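Local coordinates for protein pyruvate kinase (PDB 4DRS) that probably catalyses the last step of glycolysis, the transfer of a phosphoryl group from phosphoenolpyruvate to ADP that yields pyruvate and ATP, at residues 57-62 and 93-98; 64-69 and 100-105. All coordinates share one frame; numbering follows the deposited sequence.

Contact 1 (57-62 and 93-98); sequences NNVESL and REAAKA. With ACT (acetate ion), chain I.
Val59 and Ala95 bring two helix backbones unusually near each other: their CA atoms lie 5.2 Å apart, a spacing that the small methyl side chain of Ala95 permits. CB of Ala95 points at the first turn of helix 59-68, where it meets CB of Leu62 at 3.6 Å and stands 3.9 Å from the backbone O of Val59. One methyl thus rests against both main chain and side chain of the facing helix. The two branches of Val59 divide the work. With CG1 anti to its own backbone N (chi1 175°), that branch faces Ala95, and the other, CG2, turns to Glu94. There the extended chain of Glu94, an exposed residue, lays the flat face of its carboxylate over the methyl: Val59 CG2 stands almost straight above Glu94 CD at 3.7 Å, and nearly as close to OE1 and OE2. No hydrogen bond joins the two segments; the contact is purely van der Waals.

Asn58 occupies the N-cap of helix 59-68, and its OD1 accepts a bond from Ser61 OG (2.8 Å), the hydroxyl tilted 29° from the carbonyl plane. Just ahead of it, Asn57 is tied to helix 82-97 by bonds to Thr88 and Asn91. On a different side of that helix, Arg93 bonds through NH2 to the carbonyl of Tyr228, and its NH1 donates to O of an acetate at 3.1 Å, a bent bond of 137° at the guanidinium edge; the acetate probably came from the crystallisation liquor. Close packing of consecutive helices on the outside of a parallel eight-stranded barrel is characteristic of the TIM-barrel domain of pyruvate kinases.

Contact 2 (64-69 and 100-105); sequences GLIDKG and PHSTVG. With SO4 (sulfate ion), chain D.
Ser102 and Val104 are the residues of segment 100-105 that reach Ile66, and they do so from alternate positions of an extended chain. The segment begins with a turn at Pro100 and His101, then straightens into an extended run from Ser102 on. Ser102 directs its CB at the helix, and its OG lies 3.7 Å from CG2 of Ile66, a van der Waals approach of a hydroxyl to a methyl. Thr103 points the opposite way. Its backbone N donates to O3 of a sulfate at 3.0 Å and 164°, a nearly straight bond, and Lys464, Lys470 and Thr471 hold the same anion, which was probably supplied by the crystallisation liquor. The Thr103 side chain meanwhile bonds through OG1 to Thr471 and touches Ala460 and Arg461 of helix 457-462. At Val104 the side chain again faces the helix: CG2 meets CD1 of Ile66 at 3.8 Å, the two side chains crossing obliquely. With CG1 of Ile66 beside its backbone N (chi1 -59°) and the chain extended beyond, CD1 reaches Val104 while CG2 is left for Ser102.

Gly105 opens strand 105-109 and pairs through its backbone with Ser71 and Ala73. Helix 59-68 ends in a Schellman motif at Gly69, while Leu65 and Lys68 pack on Val375 of helix 371-386. The side chain of Ile66 bridges helix 59-68 to the run leading into strand 105-109, while the sulfate binds where that run meets the alpha/beta domain.

Overall arrangement
From the N terminus, the chain leaves strand 47-51 and enters helix 59-68, whose first turn contributes to contact 1 and whose last turns contribute to contact 2. It then forms strand 72-76 and helix 82-97, and the end of that helix closes the loop of contact 1. A few residues on, the approach to strand 105-109 closes contact 2, so the two loops cross rather than nest. Their centres lie about 9 Å apart and they touch directly, CD1 of Ile66 packing at 3.8 Å from the backbone O of Ala95. Together they tie two successive outer helices of the barrel to each other and to the entrance of its third strand.

Contact 1 (57-62 and 93-98)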
loop_
_atom_site.group_PDB
_atom_site.type_symbol
_atom_site.label_atom_id
_atom_site.label_comp_id
_atom_site.label_asym_id
_atom_site.label_seq_id
_atom_site.Cartn_x
_atom_site.Cartn_y
_atom_site.Cartn_z
ATOM N N ASN A 57 -49.274 4.699 -14.513
ATOM C CA ASN A 57 -49.591 3.601 -15.413
ATOM C C ASN A 57 -49.744 3.987 -16.891
ATOM O O ASN A 57 -49.681 3.120 -17.773
ATOM C CB ASN A 57 -50.866 2.898 -14.939
ATOM C CG ASN A 57 -51.137 1.622 -15.699
ATOM O OD1 ASN A 57 -50.238 0.813 -15.903
ATOM N ND2 ASN A 57 -52.372 1.441 -16.138
ATOM N N ASN A 58 -49.955 5.273 -17.162
ATOM C CA ASN A 58 -50.188 5.736 -18.527
ATOM C C ASN A 58 -48.899 6.082 -19.279
ATOM O O ASN A 58 -47.861 6.333 -18.660
ATOM C CB ASN A 58 -51.175 6.913 -18.546
ATOM C CG ASN A 58 -50.617 8.159 -17.885
ATOM O OD1 ASN A 58 -50.256 8.152 -16.706
ATOM N ND2 ASN A 58 -50.555 9.245 -18.643
ATOM N N VAL A 59 -48.991 6.088 -20.611
ATOM C CA VAL A 59 -47.858 6.328 -21.511
ATOM C C VAL A 59 -47.103 7.619 -21.183
ATOM O O VAL A 59 -45.875 7.616 -21.072
ATOM C CB VAL A 59 -48.311 6.350 -22.995
ATOM C CG1 VAL A 59 -47.157 6.722 -23.917
ATOM C CG2 VAL A 59 -48.888 5.004 -23.402
ATOM N N GLU A 60 -47.844 8.712 -21.028
ATOM C CA GLU A 60 -47.260 10.014 -20.731
ATOM C C GLU A 60 -46.387 9.980 -19.474
ATOM O O GLU A 60 -45.261 10.487 -19.486
ATOM C CB GLU A 60 -48.354 11.081 -20.608
ATOM C CG GLU A 60 -47.837 12.515 -20.628
ATOM C CD GLU A 60 -47.053 12.851 -21.888
ATOM O OE1 GLU A 60 -47.544 12.562 -23.005
ATOM O OE2 GLU A 60 -45.939 13.411 -21.761
ATOM N N SER A 61 -46.907 9.378 -18.404
ATOM C CA SER A 61 -46.165 9.242 -17.150
ATOM C C SER A 61 -44.926 8.364 -17.298
ATOM O O SER A 61 -43.879 8.650 -16.713
ATOM C CB SER A 61 -47.050 8.668 -16.049
ATOM O OG SER A 61 -48.085 9.565 -15.711
ATOM N N LEU A 62 -45.056 7.291 -18.072
ATOM C CA LEU A 62 -43.949 6.369 -18.284
ATOM C C LEU A 62 -42.807 7.010 -19.082
ATOM O O LEU A 62 -41.638 6.803 -18.769
ATOM C CB LEU A 62 -44.447 5.069 -18.922
ATOM C CG LEU A 62 -45.229 4.166 -17.955
ATOM C CD1 LEU A 62 -46.118 3.183 -18.698
ATOM C CD2 LEU A 62 -44.289 3.436 -17.007
ATOM N N ARG A 93 -44.053 -0.432 -23.147
ATOM C CA ARG A 93 -43.477 -0.637 -24.476
ATOM C C ARG A 93 -43.778 0.494 -25.460
ATOM O O ARG A 93 -42.915 0.866 -26.257
ATOM C CB ARG A 93 -43.871 -2.007 -25.038
ATOM C CG ARG A 93 -43.037 -3.120 -24.417
ATOM C CD ARG A 93 -43.482 -4.516 -24.807
ATOM N NE ARG A 93 -42.606 -5.500 -24.179
ATOM C CZ ARG A 93 -42.869 -6.798 -24.059
ATOM N NH1 ARG A 93 -44.004 -7.312 -24.516
ATOM N NH2 ARG A 93 -41.987 -7.588 -23.471
ATOM N N GLU A 94 -44.989 1.043 -25.389
ATOM C CA GLU A 94 -45.355 2.203 -26.196
ATOM C C GLU A 94 -44.510 3.413 -25.789
ATOM O O GLU A 94 -43.988 4.131 -26.648
ATOM C CB GLU A 94 -46.853 2.513 -26.061
ATOM C CG GLU A 94 -47.328 3.673 -26.928
ATOM C CD GLU A 94 -48.836 3.892 -26.885
ATOM O OE1 GLU A 94 -49.582 2.959 -26.499
ATOM O OE2 GLU A 94 -49.276 5.007 -27.244
ATOM N N ALA A 95 -44.366 3.616 -24.480
ATOM C CA ALA A 95 -43.541 4.694 -23.951
ATOM C C ALA A 95 -42.082 4.534 -24.365
ATOM O O ALA A 95 -41.415 5.521 -24.681
ATOM C CB ALA A 95 -43.662 4.772 -22.439
ATOM N N ALA A 96 -41.598 3.293 -24.367
ATOM C CA ALA A 96 -40.230 2.999 -24.793
ATOM C C ALA A 96 -40.028 3.308 -26.270
ATOM O O ALA A 96 -38.967 3.793 -26.657
ATOM C CB ALA A 96 -39.859 1.550 -24.491
ATOM N N LYS A 97 -41.049 3.038 -27.084
ATOM C CA LYS A 97 -41.002 3.361 -28.512
ATOM C C LYS A 97 -40.868 4.859 -28.751
ATOM O O LYS A 97 -40.228 5.284 -29.708
ATOM C CB LYS A 97 -42.225 2.813 -29.252
ATOM C CG LYS A 97 -42.134 1.326 -29.551
ATOM C CD LYS A 97 -43.304 0.836 -30.395
ATOM C CE LYS A 97 -43.164 -0.649 -30.699
ATOM N NZ LYS A 97 -44.182 -1.118 -31.684
ATOM N N ALA A 98 -41.462 5.652 -27.863
ATOM C CA ALA A 98 -41.389 7.106 -27.946
ATOM C C ALA A 98 -40.016 7.643 -27.517
ATOM O O ALA A 98 -39.765 8.849 -27.577
ATOM C CB ALA A 98 -42.496 7.735 -27.113
HETATM C C ACT I . -46.947 -7.827 -26.266
HETATM O O ACT I . -46.895 -6.834 -25.503
HETATM O OXT ACT I . -46.268 -8.860 -26.067
HETATM C CH3 ACT I . -47.852 -7.778 -27.464
#

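Contact 2 (64-69 and 100-105)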
loop_
_atom_site.group_PDB
_atom_site.type_symbol
_atom_site.label_atom_id
_atom_site.label_comp_id
_atom_site.label_asym_id
_atom_site.label_seq_id
_atom_site.Cartn_x
_atom_site.Cartn_y
_atom_site.Cartn_z
ATOM N N GLY A 64 -42.208 10.206 -19.014
ATOM C CA GLY A 64 -41.644 11.063 -17.980
ATOM C C GLY A 64 -40.632 10.328 -17.117
ATOM O O GLY A 64 -39.536 10.832 -16.879
ATOM N N LEU A 65 -40.997 9.126 -16.670
ATOM C CA LEU A 65 -40.113 8.297 -15.850
ATOM C C LEU A 65 -38.805 7.935 -16.554
ATOM O O LEU A 65 -37.745 7.915 -15.920
ATOM C CB LEU A 65 -40.829 7.031 -15.372
ATOM C CG LEU A 65 -41.963 7.212 -14.362
ATOM C CD1 LEU A 65 -42.684 5.885 -14.158
ATOM C CD2 LEU A 65 -41.457 7.763 -13.036
ATOM N N ILE A 66 -38.885 7.659 -17.854
ATOM C CA ILE A 66 -37.688 7.447 -18.665
ATOM C C ILE A 66 -36.811 8.711 -18.672
ATOM O O ILE A 66 -35.598 8.630 -18.461
ATOM C CB ILE A 66 -38.037 6.998 -20.108
ATOM C CG1 ILE A 66 -38.837 5.683 -20.080
ATOM C CG2 ILE A 66 -36.772 6.856 -20.955
ATOM C CD1 ILE A 66 -39.443 5.278 -21.407
ATOM N N ASP A 67 -37.432 9.872 -18.884
ATOM C CA ASP A 67 -36.706 11.146 -18.928
ATOM C C ASP A 67 -36.025 11.484 -17.604
ATOM O O ASP A 67 -34.969 12.122 -17.588
ATOM C CB ASP A 67 -37.631 12.288 -19.351
ATOM C CG ASP A 67 -37.963 12.259 -20.838
ATOM O OD1 ASP A 67 -37.307 11.507 -21.594
ATOM O OD2 ASP A 67 -38.882 12.999 -21.255
ATOM N N LYS A 68 -36.632 11.047 -16.502
ATOM C CA LYS A 68 -36.096 11.304 -15.172
ATOM C C LYS A 68 -34.994 10.309 -14.800
ATOM O O LYS A 68 -34.202 10.570 -13.892
ATOM C CB LYS A 68 -37.209 11.284 -14.113
ATOM C CG LYS A 68 -38.426 12.160 -14.400
ATOM C CD LYS A 68 -38.115 13.645 -14.326
ATOM C CE LYS A 68 -39.333 14.476 -14.707
ATOM N NZ LYS A 68 -38.993 15.922 -14.849
ATOM N N GLY A 69 -34.952 9.167 -15.483
ATOM C CA GLY A 69 -33.864 8.209 -15.289
ATOM C C GLY A 69 -34.196 6.736 -15.122
ATOM O O GLY A 69 -33.311 5.948 -14.780
ATOM N N PRO A 100 -36.487 6.346 -28.577
ATOM C CA PRO A 100 -35.606 5.447 -29.335
ATOM C C PRO A 100 -34.149 5.421 -28.858
ATOM O O PRO A 100 -33.440 4.445 -29.122
ATOM C CB PRO A 100 -35.686 5.997 -30.765
ATOM C CG PRO A 100 -36.048 7.433 -30.598
ATOM C CD PRO A 100 -36.971 7.462 -29.414
ATOM N N HIS A 101 -33.709 6.475 -28.173
ATOM C CA HIS A 101 -32.348 6.526 -27.621
ATOM C C HIS A 101 -32.250 5.951 -26.228
ATOM O O HIS A 101 -31.213 6.070 -25.568
ATOM C CB HIS A 101 -31.792 7.951 -27.650
ATOM C CG HIS A 101 -31.580 8.502 -29.046
ATOM N ND1 HIS A 101 -31.050 7.764 -30.046
ATOM C CD2 HIS A 101 -31.827 9.769 -29.578
ATOM C CE1 HIS A 101 -30.979 8.515 -31.166
ATOM N NE2 HIS A 101 -31.452 9.742 -30.878
ATOM N N SER A 102 -33.330 5.326 -25.767
ATOM C CA SER A 102 -33.344 4.686 -24.459
ATOM C C SER A 102 -33.698 3.216 -24.584
ATOM O O SER A 102 -34.381 2.809 -25.524
ATOM C CB SER A 102 -34.324 5.387 -23.514
ATOM O OG SER A 102 -33.775 6.603 -23.028
ATOM N N THR A 103 -33.202 2.428 -23.637
ATOM C CA THR A 103 -33.554 1.020 -23.523
ATOM C C THR A 103 -34.190 0.833 -22.153
ATOM O O THR A 103 -33.630 1.263 -21.146
ATOM C CB THR A 103 -32.316 0.111 -23.683
ATOM O OG1 THR A 103 -31.630 0.441 -24.897
ATOM C CG2 THR A 103 -32.721 -1.351 -23.737
ATOM N N VAL A 104 -35.368 0.217 -22.121
ATOM C CA VAL A 104 -36.073 -0.036 -20.864
ATOM C C VAL A 104 -36.239 -1.538 -20.655
ATOM O O VAL A 104 -36.796 -2.230 -21.508
ATOM C CB VAL A 104 -37.455 0.663 -20.826
ATOM C CG1 VAL A 104 -38.169 0.397 -19.507
ATOM C CG2 VAL A 104 -37.312 2.163 -21.054
ATOM N N GLY A 105 -35.749 -2.038 -19.523
ATOM C CA GLY A 105 -35.972 -3.429 -19.148
ATOM C C GLY A 105 -37.273 -3.557 -18.379
ATOM O O GLY A 105 -37.723 -2.597 -17.742
HETATM S S SO4 D . -29.520 3.560 -22.395
HETATM O O1 SO4 D . -29.253 4.182 -23.711
HETATM O O2 SO4 D . -28.745 4.253 -21.342
HETATM O O3 SO4 D . -30.970 3.694 -22.104
HETATM O O4 SO4 D . -29.126 2.131 -22.452
#